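Local coordinates for ethylbenzene dehydrogenase alpha-subunit (Aromatoleum aromaticum, PDB 2IVF), which belongs to the molybdopterin oxidoreductase family and holds a molybdenum atom, two pterin dinucleotide groups and an iron-sulfur cluster, at residues 636-641 against 922-927; 141-146 against 647-652; 847-852 against 918-923. All coordinates share one frame; numbering follows the deposited sequence.

Contact 1: 636-641 against 922-927; sequences ETRMSS and DAHQYK. With MD1 (phosphoric acid 4-(2-amino-4-oxo-3,4,5,6,-tetrahydro-pteridin-6-yl)-2-hydroxy-3,4-dimercapto-but-3-en-yl ester guanylate ester), chain N.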
loop_
_atom_site.group_PDB
_atom_site.type_symbol
_atom_site.label_atom_id
_atom_site.label_comp_id
_atom_site.label_asym_id
_atom_site.label_seq_id
_atom_site.Cartn_x
_atom_site.Cartn_y
_atom_site.Cartn_z
ATOM N N GLU A 636 11.306 18.624 4.261
ATOM C CA GLU A 636 10.582 17.720 3.397
ATOM C C GLU A 636 11.378 17.196 2.234
ATOM O O GLU A 636 12.298 17.840 1.703
ATOM C CB GLU A 636 9.323 18.437 2.866
ATOM C CG GLU A 636 8.032 18.120 3.593
ATOM C CD GLU A 636 7.516 16.720 3.455
ATOM O OE1 GLU A 636 8.119 15.848 2.752
ATOM O OE2 GLU A 636 6.453 16.486 4.074
ATOM N N THR A 637 10.994 16.011 1.808
ATOM C CA THR A 637 11.430 15.455 0.552
ATOM C C THR A 637 10.415 15.742 -0.531
ATOM O O THR A 637 10.726 15.681 -1.722
ATOM C CB THR A 637 11.550 13.935 0.655
ATOM O OG1 THR A 637 10.321 13.419 1.163
ATOM C CG2 THR A 637 12.693 13.564 1.598
ATOM N N ARG A 638 9.203 16.071 -0.108
ATOM C CA ARG A 638 8.062 16.043 -0.969
ATOM C C ARG A 638 7.180 17.282 -0.687
ATOM O O ARG A 638 7.140 17.801 0.441
ATOM C CB ARG A 638 7.343 14.721 -0.671
ATOM C CG ARG A 638 6.096 14.389 -1.416
ATOM C CD ARG A 638 5.398 13.168 -0.766
ATOM N NE ARG A 638 4.686 13.626 0.414
ATOM C CZ ARG A 638 3.432 14.071 0.415
ATOM N NH1 ARG A 638 2.698 14.106 -0.699
ATOM N NH2 ARG A 638 2.929 14.517 1.528
ATOM N N MET A 639 6.511 17.781 -1.723
ATOM C CA MET A 639 5.621 18.925 -1.548
ATOM C C MET A 639 4.278 18.437 -1.011
ATOM O O MET A 639 3.325 18.161 -1.759
ATOM C CB MET A 639 5.467 19.761 -2.805
ATOM C CG MET A 639 4.646 20.989 -2.550
ATOM S SD MET A 639 5.434 22.150 -1.412
ATOM C CE MET A 639 6.673 22.920 -2.430
ATOM N N SER A 640 4.244 18.267 0.310
ATOM C CA SER A 640 3.027 17.851 1.005
ATOM C C SER A 640 2.029 18.973 0.996
ATOM O O SER A 640 2.378 20.112 0.767
ATOM C CB SER A 640 3.340 17.463 2.461
ATOM O OG SER A 640 3.672 18.585 3.233
ATOM N N SER A 641 0.773 18.633 1.260
ATOM C CA SER A 641 -0.255 19.626 1.349
ATOM C C SER A 641 0.066 20.626 2.435
ATOM O O SER A 641 -0.201 21.832 2.268
ATOM C CB SER A 641 -1.620 18.968 1.591
ATOM O OG SER A 641 -1.634 18.295 2.809
ATOM N N ASP A 922 -3.736 12.675 0.664
ATOM C CA ASP A 922 -3.166 13.956 1.036
ATOM C C ASP A 922 -4.151 15.022 0.664
ATOM O O ASP A 922 -4.882 14.873 -0.305
ATOM C CB ASP A 922 -1.822 14.166 0.345
ATOM C CG ASP A 922 -0.910 15.126 1.087
ATOM O OD1 ASP A 922 -1.358 15.873 2.005
ATOM O OD2 ASP A 922 0.274 15.154 0.658
ATOM N N ALA A 923 -4.162 16.121 1.416
ATOM C CA ALA A 923 -5.205 17.147 1.266
ATOM C C ALA A 923 -5.271 17.833 -0.102
ATOM O O ALA A 923 -6.365 18.151 -0.576
ATOM C CB ALA A 923 -5.115 18.171 2.359
ATOM N N HIS A 924 -4.120 18.037 -0.754
ATOM C CA HIS A 924 -4.113 18.718 -2.052
ATOM C C HIS A 924 -4.416 17.758 -3.213
ATOM O O HIS A 924 -4.258 18.098 -4.421
ATOM C CB HIS A 924 -2.843 19.550 -2.258
ATOM C CG HIS A 924 -1.556 18.792 -2.134
ATOM N ND1 HIS A 924 -1.487 17.477 -1.724
ATOM C CD2 HIS A 924 -0.277 19.196 -2.328
ATOM C CE1 HIS A 924 -0.223 17.099 -1.700
ATOM N NE2 HIS A 924 0.530 18.120 -2.065
ATOM N N GLN A 925 -4.856 16.546 -2.867
ATOM C CA GLN A 925 -5.469 15.645 -3.854
ATOM C C GLN A 925 -6.983 15.847 -3.983
ATOM O O GLN A 925 -7.648 15.212 -4.831
ATOM C CB GLN A 925 -5.225 14.184 -3.493
ATOM C CG GLN A 925 -3.768 13.803 -3.375
ATOM C CD GLN A 925 -3.599 12.328 -3.140
ATOM O OE1 GLN A 925 -3.364 11.874 -1.988
ATOM N NE2 GLN A 925 -3.704 11.564 -4.212
ATOM N N TYR A 926 -7.531 16.750 -3.171
ATOM C CA TYR A 926 -8.937 17.003 -3.158
ATOM C C TYR A 926 -9.254 18.382 -3.687
ATOM O O TYR A 926 -8.500 19.347 -3.486
ATOM C CB TYR A 926 -9.499 17.038 -1.735
ATOM C CG TYR A 926 -9.468 15.767 -0.935
ATOM C CD1 TYR A 926 -8.283 15.344 -0.310
ATOM C CD2 TYR A 926 -10.625 15.048 -0.706
ATOM C CE1 TYR A 926 -8.255 14.222 0.471
ATOM C CE2 TYR A 926 -10.604 13.904 0.065
ATOM C CZ TYR A 926 -9.448 13.528 0.689
ATOM O OH TYR A 926 -9.450 12.421 1.491
ATOM N N LYS A 927 -10.440 18.476 -4.271
ATOM C CA LYS A 927 -10.972 19.755 -4.717
ATOM C C LYS A 927 -11.024 20.727 -3.557
ATOM O O LYS A 927 -11.473 20.390 -2.460
ATOM C CB LYS A 927 -12.358 19.565 -5.339
ATOM C CG LYS A 927 -12.277 18.865 -6.679
ATOM C CD LYS A 927 -13.648 18.578 -7.301
ATOM C CE LYS A 927 -13.493 17.618 -8.509
ATOM N NZ LYS A 927 -14.704 17.425 -9.354
HETATM P PB MD1 N . 1.866 11.851 8.853
HETATM O O3B MD1 N . 1.991 11.335 7.363
HETATM O O1B MD1 N . 3.058 11.353 9.588
HETATM O O2B MD1 N . 1.406 13.255 8.936
HETATM O O3A MD1 N . 0.627 11.002 9.363
HETATM C C10 MD1 N . 0.767 9.704 9.979
HETATM C C11 MD1 N . -0.664 9.212 10.128
HETATM O O11 MD1 N . -1.018 8.761 8.777
HETATM C C12 MD1 N . -0.717 8.028 11.055
HETATM S S12 MD1 N . 0.686 7.142 11.471
HETATM C C13 MD1 N . -1.910 7.566 11.551
HETATM S S13 MD1 N . -2.009 6.209 12.549
HETATM C C14 MD1 N . -3.202 8.236 11.276
HETATM N N15 MD1 N . -4.220 7.503 10.603
HETATM C C16 MD1 N . -5.387 8.104 10.206
HETATM C C15 MD1 N . -6.369 7.291 9.671
HETATM O O14 MD1 N . -6.207 6.046 9.562
HETATM N N17 MD1 N . -7.467 7.948 9.219
HETATM C C17 MD1 N . -7.614 9.328 9.361
HETATM N N16 MD1 N . -8.741 9.857 8.908
HETATM N N18 MD1 N . -6.656 10.078 9.931
HETATM C C20 MD1 N . -5.563 9.481 10.354
HETATM N N8 MD1 N . -4.613 10.226 10.977
HETATM C C7 MD1 N . -3.339 9.732 11.422
HETATM P PA MD1 N . 2.242 12.078 5.957
HETATM O O1A MD1 N . 2.826 11.028 5.068
HETATM O O2A MD1 N . 0.963 12.689 5.533
HETATM O "O5'" MD1 N . 3.296 13.221 6.233
HETATM C "C5'" MD1 N . 4.631 12.800 6.490
HETATM C "C4'" MD1 N . 5.561 13.555 5.633
HETATM O "O4'" MD1 N . 6.815 12.927 5.866
HETATM C "C1'" MD1 N . 7.534 13.106 4.644
HETATM N N9 MD1 N . 8.684 12.208 4.479
HETATM C C4 MD1 N . 9.940 12.606 4.623
HETATM N N3 MD1 N . 10.426 13.826 4.954
HETATM C C2 MD1 N . 11.741 14.016 5.061
HETATM N N2 MD1 N . 12.239 15.232 5.409
HETATM N N1 MD1 N . 12.578 12.964 4.742
HETATM C C6 MD1 N . 12.152 11.704 4.397
HETATM O O6 MD1 N . 12.984 10.817 4.202
HETATM C C5 MD1 N . 10.764 11.504 4.341
HETATM N N7 MD1 N . 9.977 10.480 4.031
HETATM C C8 MD1 N . 8.718 10.919 4.130
HETATM C "C2'" MD1 N . 6.509 12.824 3.550
HETATM O "O2'" MD1 N . 6.829 13.444 2.280
HETATM C "C3'" MD1 N . 5.190 13.318 4.164
HETATM O "O3'" MD1 N . 4.741 14.561 3.563
#

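Contact 2: 141-146 against 647-652; sequences ERVKYP and DIVLPC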
loop_
_atom_site.group_PDB
_atom_site.type_symbol
_atom_site.label_atom_id
_atom_site.label_comp_id
_atom_site.label_asym_id
_atom_site.label_seq_id
_atom_site.Cartn_x
_atom_site.Cartn_y
_atom_site.Cartn_z
ATOM N N GLU A 141 7.291 15.125 -7.490
ATOM C CA GLU A 141 6.841 15.534 -6.158
ATOM C C GLU A 141 7.978 16.048 -5.316
ATOM O O GLU A 141 7.750 16.575 -4.246
ATOM C CB GLU A 141 6.185 14.382 -5.439
ATOM C CG GLU A 141 7.121 13.168 -5.181
ATOM C CD GLU A 141 6.919 12.053 -6.183
ATOM O OE1 GLU A 141 7.054 12.325 -7.421
ATOM O OE2 GLU A 141 6.648 10.894 -5.726
ATOM N N ARG A 142 9.223 15.885 -5.770
ATOM C CA ARG A 142 10.347 16.213 -4.900
ATOM C C ARG A 142 10.676 17.678 -4.835
ATOM O O ARG A 142 10.681 18.361 -5.846
ATOM C CB ARG A 142 11.594 15.484 -5.345
ATOM C CG ARG A 142 11.509 14.032 -5.202
ATOM C CD ARG A 142 12.907 13.439 -5.328
ATOM N NE ARG A 142 13.680 13.694 -4.127
ATOM C CZ ARG A 142 14.805 13.069 -3.807
ATOM N NH1 ARG A 142 15.291 12.139 -4.597
ATOM N NH2 ARG A 142 15.436 13.373 -2.664
ATOM N N VAL A 143 10.979 18.132 -3.627
ATOM C CA VAL A 143 11.600 19.406 -3.404
ATOM C C VAL A 143 13.116 19.180 -3.248
ATOM O O VAL A 143 13.566 18.326 -2.476
ATOM C CB VAL A 143 10.924 20.119 -2.264
ATOM C CG1 VAL A 143 9.471 20.321 -2.643
ATOM C CG2 VAL A 143 10.966 19.320 -0.989
ATOM N N LYS A 144 13.868 19.888 -4.078
ATOM C CA LYS A 144 15.299 19.688 -4.227
ATOM C C LYS A 144 16.108 20.919 -3.849
ATOM O O LYS A 144 17.341 20.834 -3.718
ATOM C CB LYS A 144 15.612 19.254 -5.682
ATOM C CG LYS A 144 15.205 17.807 -5.991
ATOM C CD LYS A 144 15.520 17.331 -7.459
ATOM C CE LYS A 144 15.259 18.361 -8.531
ATOM N NZ LYS A 144 15.544 17.835 -9.921
ATOM N N TYR A 145 15.435 22.050 -3.654
ATOM C CA TYR A 145 16.094 23.281 -3.289
ATOM C C TYR A 145 15.294 23.982 -2.240
ATOM O O TYR A 145 14.056 23.852 -2.213
ATOM C CB TYR A 145 16.272 24.227 -4.488
ATOM C CG TYR A 145 17.093 23.609 -5.564
ATOM C CD1 TYR A 145 18.467 23.658 -5.516
ATOM C CD2 TYR A 145 16.503 22.920 -6.604
ATOM C CE1 TYR A 145 19.237 23.035 -6.464
ATOM C CE2 TYR A 145 17.276 22.284 -7.571
ATOM C CZ TYR A 145 18.634 22.361 -7.492
ATOM O OH TYR A 145 19.426 21.779 -8.441
ATOM N N PRO A 146 15.975 24.727 -1.386
ATOM C CA PRO A 146 15.202 25.466 -0.397
ATOM C C PRO A 146 14.300 26.443 -1.084
ATOM O O PRO A 146 14.734 27.126 -2.015
ATOM C CB PRO A 146 16.251 26.193 0.417
ATOM C CG PRO A 146 17.510 25.441 0.210
ATOM C CD PRO A 146 17.429 24.919 -1.199
ATOM N N ASP A 647 6.281 28.801 5.147
ATOM C CA ASP A 647 7.030 29.953 4.749
ATOM C C ASP A 647 8.333 29.557 4.122
ATOM O O ASP A 647 8.810 30.257 3.247
ATOM C CB ASP A 647 7.287 30.838 5.951
ATOM C CG ASP A 647 6.011 31.213 6.649
ATOM O OD1 ASP A 647 5.045 31.653 5.967
ATOM O OD2 ASP A 647 5.978 31.054 7.877
ATOM N N ILE A 648 8.901 28.442 4.587
ATOM C CA ILE A 648 10.203 27.967 4.157
ATOM C C ILE A 648 10.105 26.452 4.031
ATOM O O ILE A 648 9.610 25.772 4.937
ATOM C CB ILE A 648 11.313 28.317 5.209
ATOM C CG1 ILE A 648 11.528 29.815 5.352
ATOM C CG2 ILE A 648 12.640 27.625 4.841
ATOM C CD1 ILE A 648 12.057 30.528 4.113
ATOM N N VAL A 649 10.562 25.906 2.910
ATOM C CA VAL A 649 10.646 24.469 2.756
ATOM C C VAL A 649 12.109 24.133 2.500
ATOM O O VAL A 649 12.740 24.711 1.585
ATOM C CB VAL A 649 9.746 23.976 1.616
ATOM C CG1 VAL A 649 9.876 22.454 1.438
ATOM C CG2 VAL A 649 8.273 24.392 1.875
ATOM N N LEU A 650 12.641 23.204 3.314
ATOM C CA LEU A 650 14.046 22.808 3.266
ATOM C C LEU A 650 14.127 21.422 2.650
ATOM O O LEU A 650 13.469 20.489 3.156
ATOM C CB LEU A 650 14.590 22.726 4.669
ATOM C CG LEU A 650 14.596 24.030 5.447
ATOM C CD1 LEU A 650 15.156 23.764 6.812
ATOM C CD2 LEU A 650 15.381 25.110 4.707
ATOM N N PRO A 651 14.871 21.263 1.556
ATOM C CA PRO A 651 14.829 19.945 0.881
ATOM C C PRO A 651 15.683 18.870 1.555
ATOM O O PRO A 651 16.814 19.132 1.879
ATOM C CB PRO A 651 15.411 20.234 -0.496
ATOM C CG PRO A 651 16.401 21.332 -0.260
ATOM C CD PRO A 651 15.729 22.206 0.845
ATOM N N CYS A 652 15.149 17.649 1.676
ATOM C CA CYS A 652 15.825 16.574 2.358
ATOM C C CYS A 652 16.107 15.363 1.486
ATOM O O CYS A 652 15.461 15.092 0.460
ATOM C CB CYS A 652 15.024 16.132 3.584
ATOM S SG CYS A 652 14.881 17.467 4.753
#

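Contact 3: 847-852 against 918-923; sequences GGHPRV and VYFWDA. With MGD (2-amino-5,6-dimercapto-7-methyl-3,7,8a,9-tetrahydro-8-oxa-1,3,9,10-tetraaza-anthracen-4-one guanosine dinucleotide), chain M.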
loop_
_atom_site.group_PDB
_atom_site.type_symbol
_atom_site.label_atom_id
_atom_site.label_comp_id
_atom_site.label_asym_id
_atom_site.label_seq_id
_atom_site.Cartn_x
_atom_site.Cartn_y
_atom_site.Cartn_z
ATOM N N GLY A 847 -12.224 4.595 7.883
ATOM C CA GLY A 847 -11.051 4.729 7.052
ATOM C C GLY A 847 -10.097 3.562 7.122
ATOM O O GLY A 847 -10.461 2.448 7.479
ATOM N N GLY A 848 -8.843 3.851 6.807
ATOM C CA GLY A 848 -7.818 2.812 6.881
ATOM C C GLY A 848 -6.598 3.381 6.213
ATOM O O GLY A 848 -6.667 4.362 5.452
ATOM N N HIS A 849 -5.460 2.817 6.533
ATOM C CA HIS A 849 -4.265 3.294 5.953
ATOM C C HIS A 849 -4.243 2.760 4.531
ATOM O O HIS A 849 -4.718 1.674 4.265
ATOM C CB HIS A 849 -3.097 2.836 6.813
ATOM C CG HIS A 849 -2.924 3.703 8.029
ATOM N ND1 HIS A 849 -1.697 4.119 8.489
ATOM C CD2 HIS A 849 -3.843 4.371 8.756
ATOM C CE1 HIS A 849 -1.866 4.958 9.500
ATOM N NE2 HIS A 849 -3.165 5.107 9.704
ATOM N N PRO A 850 -3.758 3.562 3.617
ATOM C CA PRO A 850 -3.840 3.280 2.216
ATOM C C PRO A 850 -3.055 2.064 1.797
ATOM O O PRO A 850 -1.918 1.874 2.202
ATOM C CB PRO A 850 -3.309 4.530 1.552
ATOM C CG PRO A 850 -2.570 5.247 2.603
ATOM C CD PRO A 850 -3.143 4.867 3.902
ATOM N N ARG A 851 -3.677 1.253 0.973
ATOM C CA ARG A 851 -2.923 0.244 0.251
ATOM C C ARG A 851 -1.857 0.920 -0.598
ATOM O O ARG A 851 -0.715 0.428 -0.687
ATOM C CB ARG A 851 -3.814 -0.506 -0.698
ATOM C CG ARG A 851 -3.015 -1.356 -1.637
ATOM C CD ARG A 851 -3.907 -2.171 -2.542
ATOM N NE ARG A 851 -4.423 -3.332 -1.894
ATOM C CZ ARG A 851 -5.573 -3.913 -2.172
ATOM N NH1 ARG A 851 -6.471 -3.347 -2.974
ATOM N NH2 ARG A 851 -5.887 -4.998 -1.503
ATOM N N VAL A 852 -2.200 2.076 -1.163
ATOM C CA VAL A 852 -1.489 2.571 -2.358
ATOM C C VAL A 852 -0.267 3.447 -2.032
ATOM O O VAL A 852 0.440 3.930 -2.921
ATOM C CB VAL A 852 -2.465 3.314 -3.290
ATOM C CG1 VAL A 852 -3.592 2.363 -3.727
ATOM C CG2 VAL A 852 -3.084 4.555 -2.572
ATOM N N VAL A 918 -13.210 6.056 3.480
ATOM C CA VAL A 918 -12.151 6.761 2.774
ATOM C C VAL A 918 -10.825 6.412 3.425
ATOM O O VAL A 918 -10.598 6.727 4.583
ATOM C CB VAL A 918 -12.352 8.310 2.819
ATOM C CG1 VAL A 918 -11.246 9.025 2.033
ATOM C CG2 VAL A 918 -13.756 8.721 2.328
ATOM N N TYR A 919 -10.005 5.672 2.693
ATOM C CA TYR A 919 -8.624 5.382 3.079
ATOM C C TYR A 919 -7.909 6.660 2.783
ATOM O O TYR A 919 -8.219 7.283 1.779
ATOM C CB TYR A 919 -8.060 4.294 2.172
ATOM C CG TYR A 919 -8.804 2.994 2.298
ATOM C CD1 TYR A 919 -8.603 2.180 3.389
ATOM C CD2 TYR A 919 -9.681 2.565 1.300
ATOM C CE1 TYR A 919 -9.268 0.975 3.497
ATOM C CE2 TYR A 919 -10.366 1.391 1.429
ATOM C CZ TYR A 919 -10.126 0.586 2.498
ATOM O OH TYR A 919 -10.794 -0.585 2.658
ATOM N N PHE A 920 -7.036 7.134 3.670
ATOM C CA PHE A 920 -6.717 8.558 3.586
ATOM C C PHE A 920 -5.919 8.970 2.383
ATOM O O PHE A 920 -5.239 8.152 1.746
ATOM C CB PHE A 920 -6.120 9.107 4.883
ATOM C CG PHE A 920 -4.786 8.555 5.258
ATOM C CD1 PHE A 920 -3.663 8.913 4.553
ATOM C CD2 PHE A 920 -4.644 7.744 6.365
ATOM C CE1 PHE A 920 -2.432 8.454 4.921
ATOM C CE2 PHE A 920 -3.388 7.271 6.748
ATOM C CZ PHE A 920 -2.300 7.646 6.057
ATOM N N TRP A 921 -6.011 10.263 2.074
ATOM C CA TRP A 921 -5.350 10.872 0.933
ATOM C C TRP A 921 -4.722 12.175 1.405
ATOM O O TRP A 921 -5.137 12.738 2.448
ATOM C CB TRP A 921 -6.385 11.181 -0.162
ATOM C CG TRP A 921 -7.071 9.926 -0.639
ATOM C CD1 TRP A 921 -8.281 9.457 -0.236
ATOM C CD2 TRP A 921 -6.542 8.958 -1.544
ATOM N NE1 TRP A 921 -8.586 8.266 -0.888
ATOM C CE2 TRP A 921 -7.531 7.944 -1.703
ATOM C CE3 TRP A 921 -5.381 8.891 -2.306
ATOM C CZ2 TRP A 921 -7.341 6.836 -2.518
ATOM C CZ3 TRP A 921 -5.196 7.805 -3.105
ATOM C CH2 TRP A 921 -6.155 6.785 -3.209
ATOM N N ASP A 922 -3.736 12.675 0.664
ATOM C CA ASP A 922 -3.166 13.956 1.036
ATOM C C ASP A 922 -4.151 15.022 0.664
ATOM O O ASP A 922 -4.882 14.873 -0.305
ATOM C CB ASP A 922 -1.822 14.166 0.345
ATOM C CG ASP A 922 -0.910 15.126 1.087
ATOM O OD1 ASP A 922 -1.358 15.873 2.005
ATOM O OD2 ASP A 922 0.274 15.154 0.658
ATOM N N ALA A 923 -4.162 16.121 1.416
ATOM C CA ALA A 923 -5.205 17.147 1.266
ATOM C C ALA A 923 -5.271 17.833 -0.102
ATOM O O ALA A 923 -6.365 18.151 -0.576
ATOM C CB ALA A 923 -5.115 18.171 2.359
HETATM P PB MGD M . -6.493 0.465 9.702
HETATM O O1B MGD M . -5.894 0.608 8.347
HETATM O O2B MGD M . -7.064 1.708 10.280
HETATM O O3B MGD M . -5.554 -0.152 10.808
HETATM O O3A MGD M . -3.179 -0.280 9.896
HETATM P PA MGD M . -4.263 -1.133 10.698
HETATM O O1A MGD M . -4.505 -2.330 9.885
HETATM O O2A MGD M . -3.839 -1.311 12.074
HETATM O "O5'" MGD M . -7.661 -0.641 9.664
HETATM C "C5'" MGD M . -8.702 -0.524 8.684
HETATM C "C4'" MGD M . -9.850 -1.470 9.026
HETATM O "O4'" MGD M . -10.508 -1.029 10.205
HETATM C "C3'" MGD M . -10.856 -1.203 7.931
HETATM O "O3'" MGD M . -10.612 -2.154 6.901
HETATM C "C2'" MGD M . -12.197 -1.440 8.639
HETATM O "O2'" MGD M . -12.838 -2.606 8.088
HETATM C "C1'" MGD M . -11.798 -1.652 10.109
HETATM N N9 MGD M . -12.761 -0.937 10.980
HETATM C C8 MGD M . -13.115 0.356 10.947
HETATM N N7 MGD M . -13.979 0.636 11.930
HETATM C C5 MGD M . -14.158 -0.525 12.612
HETATM C C6 MGD M . -14.923 -0.938 13.693
HETATM O O6 MGD M . -15.709 -0.220 14.323
HETATM N N1 MGD M . -14.804 -2.272 14.095
HETATM C C2 MGD M . -13.991 -3.227 13.467
HETATM N N2 MGD M . -13.956 -4.524 13.929
HETATM N N3 MGD M . -13.243 -2.800 12.440
HETATM C C4 MGD M . -13.340 -1.505 12.008
HETATM C C10 MGD M . -2.729 0.937 10.367
HETATM C C11 MGD M . -1.222 0.952 10.288
HETATM O O11 MGD M . -0.869 0.725 8.986
HETATM C C12 MGD M . -0.560 2.218 10.850
HETATM S S12 MGD M . -1.230 3.083 12.227
HETATM C C13 MGD M . 0.590 2.692 10.271
HETATM S S13 MGD M . 1.348 4.103 10.924
HETATM C C14 MGD M . 1.174 2.018 9.078
HETATM N N15 MGD M . 0.748 2.813 7.891
HETATM C C16 MGD M . 0.587 2.214 6.627
HETATM C C17 MGD M . 0.340 2.932 5.485
HETATM O O17 MGD M . 0.218 4.180 5.510
HETATM N N18 MGD M . 0.192 2.221 4.277
HETATM C C19 MGD M . 0.307 0.867 4.196
HETATM N N19 MGD M . 0.142 0.289 2.990
HETATM N N20 MGD M . 0.513 0.198 5.339
HETATM C C21 MGD M . 0.683 0.831 6.511
HETATM N N22 MGD M . 0.909 0.108 7.678
HETATM C C23 MGD M . 0.553 0.596 8.978
HETATM O O HOH W 1 -8.418 6.825 6.392
#

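Contact 1: 636-641 against 922-927
Arg638 and Asp922 meet in a buried salt bridge, with the guanidinium and the carboxylate arriving from opposite directions and their planes turned 45° apart. Along the arginine, CB already lies 3.3 Å from MD1 O2', and CG and CD keep following the same hydroxyl oxygen. A bend at chi3 (79°) then turns the edge of the guanidinium to the two ribose hydroxyls, where NE gives its hydrogen to O2' at 2.8 Å and NH2 gives one to MD1 O3' at 2.7 Å in a nearly straight bond. The remaining reach of the group is spent on the aspartate: NH1 and NH2 close end-on upon the single oxygen OD2, which stays within the guanidinium plane, the shorter arm running 2.9 Å from Arg638 NH2 to Asp922 OD2. NH1 has a second acceptor in Thr860 OG1. The other carboxylate oxygen is just as busy. Ser641 OG donates to Asp922 OD1 over 2.6 Å on its syn side, while Ala923 N reaches the same atom on the anti side, and Asn609 joins this network. Beside it, His924 NE2 donates to Met639 O at 2.8 Å, with Met639 O close to the imidazole plane, and Ser641 CB sits over the ring face in a CH-pi contact. Bonds to both carboxylate oxygens thus fix the rotation of the Asp922 carboxylate between the two loops, and its negative charge would be expected to balance the buried arginine. Glu636 completes the sugar site, OE1 accepting from MD1 O2' and OE2 accepting from MD1 O3' at 2.6 Å. A carboxylate and a guanidinium together gripping both ribose hydroxyls form a nucleotide-binding site, here for the guanosine end of MD1, at the end of strand 631-636 and in the loop after it.

Contact 2: 141-146 against 647-652
Residues 143-146 wrap around the end of strand 648-651, the touching parts running 118° apart, so that the backbones cross instead of pairing. The CA atoms of Pro146 and Leu650 come within 4.7 Å, and those of Lys144 and Pro651 within 5.1 Å. No conventional hydrogen bond links the two segments; in its place the CA-H of Pro146 points at the carbonyl of Val649, CA to O 3.2 Å. Pro651 fills the inside of the bend. Its ring lies along the curved backbone: CB approaches Val143 O at 3.3 Å, CG rests against the carbonyl carbon of Tyr145, and CD reaches the ring nitrogen of Pro146. The two proline rings also meet directly, Pro146 CG lying 3.7 Å from Pro651 CD, the two side chains crossing obliquely. At the other flank Val143 and Val649 cross at about a right angle and touch through one methyl each, CG2 of Val143 against CG1 of Val649 at 4.1 Å. Val649 presents that methyl by holding CG1 opposite its own backbone N (chi1 178°). Farther out, Cys652 O lies at the edge of the Arg142 guanidinium, whose NH1 makes a salt bridge with Glu657. Strand 648-651 runs between 147-149 and 631-636 in a mixed sheet, and the 141-146 loop leads directly into the first of these neighbours. Trp163 of helix 163-181 covers both Pro146 and Leu650, helix 687-704 packs on Leu650 and Cys652, and Tyr104 of the beta-subunit lies against Val143.

Contact 3: 847-852 against 918-923
The pterin site of MGD is bordered by this contact, in which His849 stands between the cofactor and Phe920. CE2 of Phe920 sits over the centre of one imidazole face, 3.6 Å from His849 CD2, while MGD C10 lies over the opposite face. The two rings form a T-shaped pair, the edge of Phe920 turned toward the face of the histidine, with centroids 5.0 Å apart and planes at 76°. Phe920 is itself covered on one face by Pro850, whose CD stands 3.7 Å from the ring centroid in a CH-pi contact. With CG placed between its backbone N and carbonyl carbon (chi1 65°), the phenylalanine can lie against His849 and Pro850. Histidine and proline therefore brace a single aromatic ring, one at its edge and one on its face. Its position keeps His849 hemmed in, with NE2 hydrogen-bonded to N15 of MD1 and the backbone N donating to MGD O1B at 2.9 Å. The main chains approach at Gly848, where Phe920 N makes a weak bond of 3.3 Å to Gly848 O. A water bridges them as well, accepting from Gly848 N and donating to Val918 O at 2.8 Å. Tyr919 CD1 comes to 3.6 Å from Gly848 CA. At the far end Val852 CG2 touches Trp921 CH2. Two neighbouring loops, following the parallel strands 843-846 and 915-917, thus line a dinucleotide-binding site in the molybdopterin dinucleotide-binding domain, of the double-psi beta-barrel family.

In the fold
From the N terminus, residues 141-146 wait some 500 residues for strand 648-651, so contact 2 closes a very long loop. Segment 636-641 lies inside that span and finds its partner beyond it, at 922-927; contacts 1 and 2 therefore cross. Contact 3 opens after contact 2 has closed and is nested within contact 1, ending on the same part of the chain with Asp922 and Ala923 in common. Contacts 1 and 2 touch, Glu636 O facing Cys652 N, whereas 2 and 3 stay about 9 Å apart at their nearest atoms. Contact 1 thus joins the mixed sheet holding strands 631-636 and 648-651 to the C-terminal dinucleotide-binding region.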